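Local coordinates for Blr3880 protein (Bradyrhizobium japonicum, PDB 2OOD) that probably catalyses the zinc-dependent hydrolytic deamination of guanine to xanthine and ammonia, at residues Leu82-Ala90 against Ser102-Tyr110; Gln253-Lys261 against Asn280-Lys288. One frame throughout, in Å; residues are numbered along the deposited sequence.

Interaction 1. Residues Leu82-Ala90 against Ser102-Tyr110; sequences LPQTRVLGA and SIYPEEIKY
The 3-10 turn that begins at Leu-82 and the type I beta turn from Gln-84 to Val-87 lie against the kinked C-terminal end of helix 95-107 and the 3-10 turn after it, with the CA atoms of Pro-83 and Glu-107 5.1 Å apart. Pro-83 sets its CA over one face of the Tyr-110 ring, a CH-pi contact 3.7 Å from the ring centroid, while its CG rests on the carboxylate of Glu-107. Gln-84 NE2 donates to Glu-107 OE2 over 2.8 Å, nearly along the C-O axis, the two flat groups 27° apart; Arg-206 also holds OE2, through a salt bridge. This loop follows the strand of the amidohydrolase TIM barrel that carries the zinc ligands His-79 and His-81, and the Gln-84 side chain lies about 6 Å from both the zinc ion and bound guanine. A water accepts from Arg-86 N and Tyr-110 OH and donates to Pro-83 O and Glu-106 OE2, joining turn and helix through four bonds. Glu-106 CG, anti to the backbone N (chi1 169°), passes 3.8 Å from Val-87 CG1; a bend at chi2 carries the carboxylate to where OE1 forms a salt bridge with Lys-109 NZ and OE2 bonds Tyr-115. Arg-86 extends to the second subunit, bonding Trp-420 O and Ser-423 OG, with a cation-pi contact to the Trp-420 ring, while Tyr-115 of its own chain takes NH1.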
# COMPACT_ATOMS: atom_id res chain seq x y z
N LEU A 82 10.15 -8.76 -16.12
CA LEU A 82 10.16 -7.84 -17.25
C LEU A 82 8.91 -7.88 -18.13
O LEU A 82 8.29 -6.85 -18.39
CB LEU A 82 11.40 -8.10 -18.12
CG LEU A 82 11.29 -7.72 -19.61
CD1 LEU A 82 11.12 -6.23 -19.76
CD2 LEU A 82 12.53 -8.20 -20.34
N PRO A 83 8.52 -9.08 -18.61
CA PRO A 83 7.34 -9.19 -19.47
C PRO A 83 6.00 -8.93 -18.80
O PRO A 83 4.96 -9.04 -19.44
CB PRO A 83 7.46 -10.61 -20.02
CG PRO A 83 8.07 -11.34 -18.88
CD PRO A 83 9.14 -10.40 -18.39
N GLN A 84 6.01 -8.59 -17.51
CA GLN A 84 4.77 -8.32 -16.81
C GLN A 84 4.55 -6.82 -16.56
O GLN A 84 3.58 -6.41 -15.92
CB GLN A 84 4.74 -9.09 -15.50
CG GLN A 84 4.56 -10.58 -15.70
CD GLN A 84 4.72 -11.36 -14.42
OE1 GLN A 84 4.32 -10.90 -13.36
NE2 GLN A 84 5.30 -12.55 -14.51
N THR A 85 5.47 -6.02 -17.10
CA THR A 85 5.44 -4.57 -16.98
C THR A 85 4.09 -3.93 -17.29
O THR A 85 3.72 -2.93 -16.68
CB THR A 85 6.48 -3.92 -17.94
OG1 THR A 85 7.80 -4.33 -17.56
CG2 THR A 85 6.38 -2.41 -17.90
N ARG A 86 3.35 -4.51 -18.23
CA ARG A 86 2.08 -3.95 -18.64
C ARG A 86 0.85 -4.53 -17.97
O ARG A 86 -0.25 -4.00 -18.14
CB ARG A 86 1.95 -4.10 -20.15
CG ARG A 86 0.84 -3.28 -20.78
CD ARG A 86 0.87 -3.43 -22.29
NE ARG A 86 -0.03 -2.49 -22.93
CZ ARG A 86 -0.22 -2.41 -24.25
NH1 ARG A 86 0.43 -3.23 -25.06
NH2 ARG A 86 -1.05 -1.50 -24.75
N VAL A 87 1.02 -5.60 -17.20
CA VAL A 87 -0.12 -6.25 -16.55
C VAL A 87 -0.04 -6.39 -15.02
O VAL A 87 -0.47 -7.40 -14.47
CB VAL A 87 -0.35 -7.65 -17.18
CG1 VAL A 87 -0.77 -7.51 -18.63
CG2 VAL A 87 0.94 -8.47 -17.10
N LEU A 88 0.45 -5.36 -14.34
CA LEU A 88 0.60 -5.43 -12.89
C LEU A 88 -0.60 -5.25 -11.96
O LEU A 88 -0.43 -5.04 -10.76
CB LEU A 88 1.71 -4.49 -12.43
CG LEU A 88 1.91 -3.07 -12.97
CD1 LEU A 88 0.60 -2.40 -13.27
CD2 LEU A 88 2.67 -2.27 -11.93
N GLY A 89 -1.82 -5.34 -12.46
CA GLY A 89 -2.95 -5.16 -11.57
C GLY A 89 -4.08 -6.08 -11.94
O GLY A 89 -5.24 -5.70 -11.85
N ALA A 90 -3.75 -7.30 -12.37
CA ALA A 90 -4.76 -8.28 -12.77
C ALA A 90 -5.71 -8.57 -11.61
O ALA A 90 -5.28 -8.83 -10.48
CB ALA A 90 -4.09 -9.57 -13.24
N SER A 102 -3.94 -14.18 -16.65
CA SER A 102 -3.39 -12.87 -17.00
C SER A 102 -1.92 -12.71 -17.39
O SER A 102 -1.57 -11.75 -18.08
CB SER A 102 -3.67 -11.92 -15.84
OG SER A 102 -4.98 -12.12 -15.34
N ILE A 103 -1.07 -13.63 -16.97
CA ILE A 103 0.34 -13.49 -17.26
C ILE A 103 0.86 -14.10 -18.56
O ILE A 103 1.48 -13.41 -19.36
CB ILE A 103 1.17 -13.99 -16.03
CG1 ILE A 103 1.33 -12.85 -15.02
CG2 ILE A 103 2.54 -14.47 -16.46
CD1 ILE A 103 0.10 -11.98 -14.83
N TYR A 104 0.61 -15.38 -18.78
CA TYR A 104 1.11 -16.04 -19.98
C TYR A 104 0.62 -15.39 -21.28
O TYR A 104 1.40 -15.20 -22.21
CB TYR A 104 0.75 -17.53 -19.94
CG TYR A 104 1.42 -18.27 -18.78
CD1 TYR A 104 0.71 -19.17 -17.99
CD2 TYR A 104 2.77 -18.06 -18.49
CE1 TYR A 104 1.33 -19.85 -16.94
CE2 TYR A 104 3.40 -18.74 -17.44
CZ TYR A 104 2.68 -19.64 -16.66
OH TYR A 104 3.30 -20.32 -15.62
N PRO A 105 -0.67 -15.03 -21.37
CA PRO A 105 -1.09 -14.41 -22.62
C PRO A 105 -0.34 -13.12 -22.97
O PRO A 105 -0.30 -12.72 -24.13
CB PRO A 105 -2.60 -14.20 -22.44
CG PRO A 105 -2.80 -14.26 -20.95
CD PRO A 105 -1.83 -15.31 -20.50
N GLU A 106 0.26 -12.47 -21.97
CA GLU A 106 1.00 -11.23 -22.18
C GLU A 106 2.48 -11.49 -22.42
O GLU A 106 3.09 -10.88 -23.30
CB GLU A 106 0.84 -10.31 -20.97
CG GLU A 106 1.76 -9.08 -20.93
CD GLU A 106 1.42 -8.03 -21.97
OE1 GLU A 106 0.26 -8.00 -22.45
OE2 GLU A 106 2.31 -7.22 -22.31
N GLU A 107 3.06 -12.39 -21.64
CA GLU A 107 4.48 -12.72 -21.77
C GLU A 107 4.81 -13.35 -23.12
O GLU A 107 5.95 -13.27 -23.59
CB GLU A 107 4.90 -13.67 -20.65
CG GLU A 107 4.93 -12.99 -19.29
CD GLU A 107 5.68 -13.79 -18.26
OE1 GLU A 107 6.67 -14.46 -18.62
OE2 GLU A 107 5.30 -13.72 -17.07
N ILE A 108 3.81 -13.96 -23.74
CA ILE A 108 4.02 -14.60 -25.02
C ILE A 108 4.27 -13.57 -26.14
O ILE A 108 4.87 -13.89 -27.16
CB ILE A 108 2.81 -15.51 -25.37
CG1 ILE A 108 3.17 -16.42 -26.55
CG2 ILE A 108 1.59 -14.66 -25.68
CD1 ILE A 108 2.14 -17.51 -26.80
N LYS A 109 3.83 -12.33 -25.92
CA LYS A 109 4.01 -11.26 -26.90
C LYS A 109 5.48 -10.87 -27.06
O LYS A 109 5.88 -10.34 -28.09
CB LYS A 109 3.25 -10.00 -26.48
CG LYS A 109 1.76 -10.16 -26.26
CD LYS A 109 1.17 -8.83 -25.84
CE LYS A 109 -0.33 -8.91 -25.60
NZ LYS A 109 -0.88 -7.59 -25.20
N TYR A 110 6.28 -11.14 -26.03
CA TYR A 110 7.69 -10.80 -26.08
C TYR A 110 8.50 -11.68 -27.03
O TYR A 110 9.72 -11.56 -27.10
CB TYR A 110 8.29 -10.83 -24.67
CG TYR A 110 7.85 -9.64 -23.84
CD1 TYR A 110 6.53 -9.48 -23.46
CD2 TYR A 110 8.75 -8.64 -23.49
CE1 TYR A 110 6.11 -8.35 -22.76
CE2 TYR A 110 8.34 -7.51 -22.79
CZ TYR A 110 7.02 -7.37 -22.43
OH TYR A 110 6.62 -6.25 -21.75
O HOH W 1 4.24 -6.35 -20.52

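Interaction 2. Residues Gln253-Lys261 against Asn280-Lys288; sequences QDYLGVYEK and NEFRRMSKK
Arg-284 is held between two carboxylates of the facing segment, gripping Asp-254 end-on and Glu-260 side-on. The salt bridges join two helices of the TIM-barrel shell, 255-260 and 279-288, whose short segments run 33° from parallel with axes 10.5 Å apart; strand 269-272 lies between them in sequence. NH2 of Arg-284 reaches both acids, at 2.8 Å from Asp-254 OD1 and 2.8 Å from Glu-260 OE1. NH1 completes the first pair on Asp-254 OD2, and NE completes the second with a fairly straight bond (166°) to the syn lone pair of Glu-260 OE2. The guanidinium lies nearly coplanar with the Glu-260 carboxylate and close to the plane of the Asp-254 carboxylate as well, an arrangement that fixes its rotation. Lys-288 NZ adds a further salt bridge, 2.7 Å from Glu-260 OE2, and extends the network along its own helix.

At the start of helix 255-260, Asp-254 is the N-cap: besides holding the arginine, its OD1 accepts a weak capping bond from Gly-257 N. Glu-281 reaches the same helix end from the other segment, and OE2 takes Leu-256 N over 3.0 Å at 171°, while its OE1 is bound by Ser-278 N. The carboxylates of Asp-254 and Glu-281 lie close enough to repel, which the helix N-terminus, with Arg-284 on Asp-254, probably offsets. Next to these polar groups, Leu-256 points at helix 279-288. With its CG anti to the backbone N, it runs past Arg-284 in the opposite direction and lays CD2 over one face of the guanidinium. The same methyl packs against the selenomethionine at position 285, with Leu-256 CD2 3.5 Å from Met-285 CG and 3.4 Å from Glu-281 O.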
# COMPACT_ATOMS: atom_id res chain seq x y z
N GLN A 253 10.95 -34.12 -0.38
CA GLN A 253 10.27 -33.81 0.89
C GLN A 253 9.68 -32.41 1.02
O GLN A 253 8.55 -32.25 1.47
CB GLN A 253 11.24 -34.08 2.04
CG GLN A 253 12.15 -35.27 1.75
CD GLN A 253 11.34 -36.46 1.23
OE1 GLN A 253 10.50 -37.01 1.95
NE2 GLN A 253 11.58 -36.84 -0.04
N ASP A 254 10.46 -31.39 0.65
CA ASP A 254 9.99 -30.01 0.72
C ASP A 254 10.35 -29.23 -0.55
O ASP A 254 11.19 -29.67 -1.35
CB ASP A 254 10.55 -29.31 1.97
CG ASP A 254 12.04 -29.58 2.18
OD1 ASP A 254 12.77 -29.67 1.17
OD2 ASP A 254 12.47 -29.67 3.35
N TYR A 255 9.71 -28.08 -0.74
CA TYR A 255 9.96 -27.28 -1.92
C TYR A 255 11.46 -27.01 -2.14
O TYR A 255 11.96 -27.16 -3.26
CB TYR A 255 9.19 -25.96 -1.82
CG TYR A 255 8.79 -25.36 -3.16
CD1 TYR A 255 7.52 -24.83 -3.35
CD2 TYR A 255 9.70 -25.30 -4.21
CE1 TYR A 255 7.16 -24.24 -4.57
CE2 TYR A 255 9.35 -24.71 -5.43
CZ TYR A 255 8.08 -24.18 -5.60
OH TYR A 255 7.75 -23.56 -6.79
N LEU A 256 12.17 -26.63 -1.08
CA LEU A 256 13.60 -26.37 -1.20
C LEU A 256 14.33 -27.65 -1.60
O LEU A 256 15.36 -27.61 -2.27
CB LEU A 256 14.15 -25.85 0.13
CG LEU A 256 15.65 -25.52 0.20
CD1 LEU A 256 15.99 -24.42 -0.77
CD2 LEU A 256 16.00 -25.08 1.60
N GLY A 257 13.79 -28.79 -1.18
CA GLY A 257 14.41 -30.07 -1.49
C GLY A 257 14.49 -30.35 -2.98
O GLY A 257 15.42 -31.01 -3.44
N VAL A 258 13.51 -29.86 -3.73
CA VAL A 258 13.49 -30.06 -5.17
C VAL A 258 14.72 -29.43 -5.82
O VAL A 258 15.36 -30.05 -6.67
CB VAL A 258 12.24 -29.44 -5.80
CG1 VAL A 258 12.25 -29.67 -7.31
CG2 VAL A 258 10.99 -30.03 -5.17
N TYR A 259 15.06 -28.21 -5.40
CA TYR A 259 16.21 -27.51 -5.96
C TYR A 259 17.54 -28.06 -5.47
O TYR A 259 18.54 -27.95 -6.18
CB TYR A 259 16.14 -26.01 -5.64
CG TYR A 259 14.94 -25.33 -6.23
CD1 TYR A 259 14.67 -25.40 -7.59
CD2 TYR A 259 14.05 -24.63 -5.43
CE1 TYR A 259 13.54 -24.80 -8.13
CE2 TYR A 259 12.92 -24.02 -5.96
CZ TYR A 259 12.67 -24.12 -7.31
OH TYR A 259 11.54 -23.54 -7.83
N GLU A 260 17.57 -28.62 -4.26
CA GLU A 260 18.81 -29.18 -3.73
C GLU A 260 19.15 -30.47 -4.47
O GLU A 260 20.32 -30.82 -4.65
CB GLU A 260 18.68 -29.47 -2.24
CG GLU A 260 18.61 -28.24 -1.36
CD GLU A 260 18.16 -28.57 0.05
OE1 GLU A 260 17.04 -29.11 0.20
OE2 GLU A 260 18.93 -28.29 1.00
N LYS A 261 18.11 -31.19 -4.89
CA LYS A 261 18.29 -32.43 -5.62
C LYS A 261 19.15 -32.18 -6.85
O LYS A 261 19.77 -33.09 -7.38
CB LYS A 261 16.93 -33.01 -6.04
CG LYS A 261 17.00 -34.22 -6.98
CD LYS A 261 15.61 -34.63 -7.49
CE LYS A 261 15.71 -35.80 -8.47
NZ LYS A 261 14.43 -36.09 -9.23
N ASN A 280 13.17 -25.42 9.05
CA ASN A 280 14.21 -26.31 8.58
C ASN A 280 14.73 -25.79 7.25
O ASN A 280 15.94 -25.71 7.03
CB ASN A 280 13.65 -27.73 8.41
CG ASN A 280 14.69 -28.70 7.88
OD1 ASN A 280 15.81 -28.77 8.39
ND2 ASN A 280 14.32 -29.47 6.86
N GLU A 281 13.82 -25.42 6.36
CA GLU A 281 14.21 -24.90 5.06
C GLU A 281 15.00 -23.61 5.22
O GLU A 281 15.98 -23.38 4.52
CB GLU A 281 12.97 -24.68 4.17
CG GLU A 281 12.39 -25.98 3.62
CD GLU A 281 11.10 -25.78 2.85
OE1 GLU A 281 10.12 -25.28 3.45
OE2 GLU A 281 11.06 -26.13 1.65
N PHE A 282 14.60 -22.76 6.17
CA PHE A 282 15.33 -21.52 6.40
C PHE A 282 16.74 -21.87 6.87
O PHE A 282 17.72 -21.34 6.35
CB PHE A 282 14.64 -20.65 7.45
CG PHE A 282 13.59 -19.73 6.88
CD1 PHE A 282 13.91 -18.81 5.89
CD2 PHE A 282 12.29 -19.74 7.37
CE1 PHE A 282 12.95 -17.92 5.39
CE2 PHE A 282 11.33 -18.85 6.88
CZ PHE A 282 11.67 -17.94 5.89
N ARG A 283 16.85 -22.76 7.86
CA ARG A 283 18.15 -23.14 8.38
C ARG A 283 19.06 -23.71 7.30
O ARG A 283 20.25 -23.44 7.29
CB ARG A 283 18.02 -24.15 9.52
CG ARG A 283 17.58 -23.56 10.86
CD ARG A 283 17.81 -24.54 12.02
NE ARG A 283 17.18 -25.84 11.77
CZ ARG A 283 15.91 -26.13 12.05
NH1 ARG A 283 15.11 -25.22 12.60
NH2 ARG A 283 15.42 -27.33 11.73
N ARG A 284 18.50 -24.50 6.39
CA ARG A 284 19.30 -25.10 5.32
C ARG A 284 19.87 -24.02 4.40
O ARG A 284 21.04 -24.07 4.03
CB ARG A 284 18.47 -26.09 4.51
CG ARG A 284 17.88 -27.22 5.33
CD ARG A 284 17.98 -28.53 4.60
NE ARG A 284 17.17 -28.57 3.39
CZ ARG A 284 15.84 -28.66 3.40
NH1 ARG A 284 15.19 -28.72 4.55
NH2 ARG A 284 15.18 -28.73 2.25
N MSE A 285 19.03 -23.06 4.03
CA MSE A 285 19.49 -21.98 3.15
C MSE A 285 20.58 -21.17 3.85
O MSE A 285 21.62 -20.88 3.27
CB MSE A 285 18.32 -21.07 2.79
CG MSE A 285 17.23 -21.79 2.03
SE MSE A 285 15.73 -20.62 1.60
CE MSE A 285 16.54 -19.66 0.10
N SER A 286 20.33 -20.83 5.11
CA SER A 286 21.31 -20.08 5.89
C SER A 286 22.66 -20.79 5.84
O SER A 286 23.70 -20.16 5.64
CB SER A 286 20.84 -19.95 7.34
OG SER A 286 21.80 -19.30 8.14
N LYS A 287 22.62 -22.11 6.00
CA LYS A 287 23.82 -22.93 5.98
C LYS A 287 24.52 -22.96 4.62
O LYS A 287 25.73 -22.77 4.55
CB LYS A 287 23.46 -24.36 6.42
CG LYS A 287 24.63 -25.32 6.55
CD LYS A 287 25.62 -24.86 7.61
CE LYS A 287 26.45 -26.05 8.16
NZ LYS A 287 27.26 -26.78 7.11
N LYS A 288 23.77 -23.19 3.55
CA LYS A 288 24.36 -23.24 2.22
C LYS A 288 24.66 -21.86 1.62
O LYS A 288 25.34 -21.76 0.59
CB LYS A 288 23.44 -24.01 1.26
CG LYS A 288 23.18 -25.46 1.66
CD LYS A 288 22.57 -26.23 0.49
CE LYS A 288 22.30 -27.69 0.85
NZ LYS A 288 21.38 -27.78 2.02

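Within the amidohydrolase barrel, interaction 1 joins the loop after strand 70-81 to the end of helix 95-107, and interaction 2 joins helices 255-260 and 279-288, which come before and after strand 269-272. Interaction 1 closes well before interaction 2 opens. Their centres are 30 Å apart and their nearest atoms about 10 Å, and they share no helix or strand. Each nevertheless has a side chain about 6 Å from bound guanine, Gln-84 beside the zinc ligand His-81 and Tyr-255 about 5 Å from His-234, so two contacts far apart in the sequence flank the same guanine pocket. Interaction 1 also reaches the second subunit, whereas no other chain of the assembly touches the segments of interaction 2.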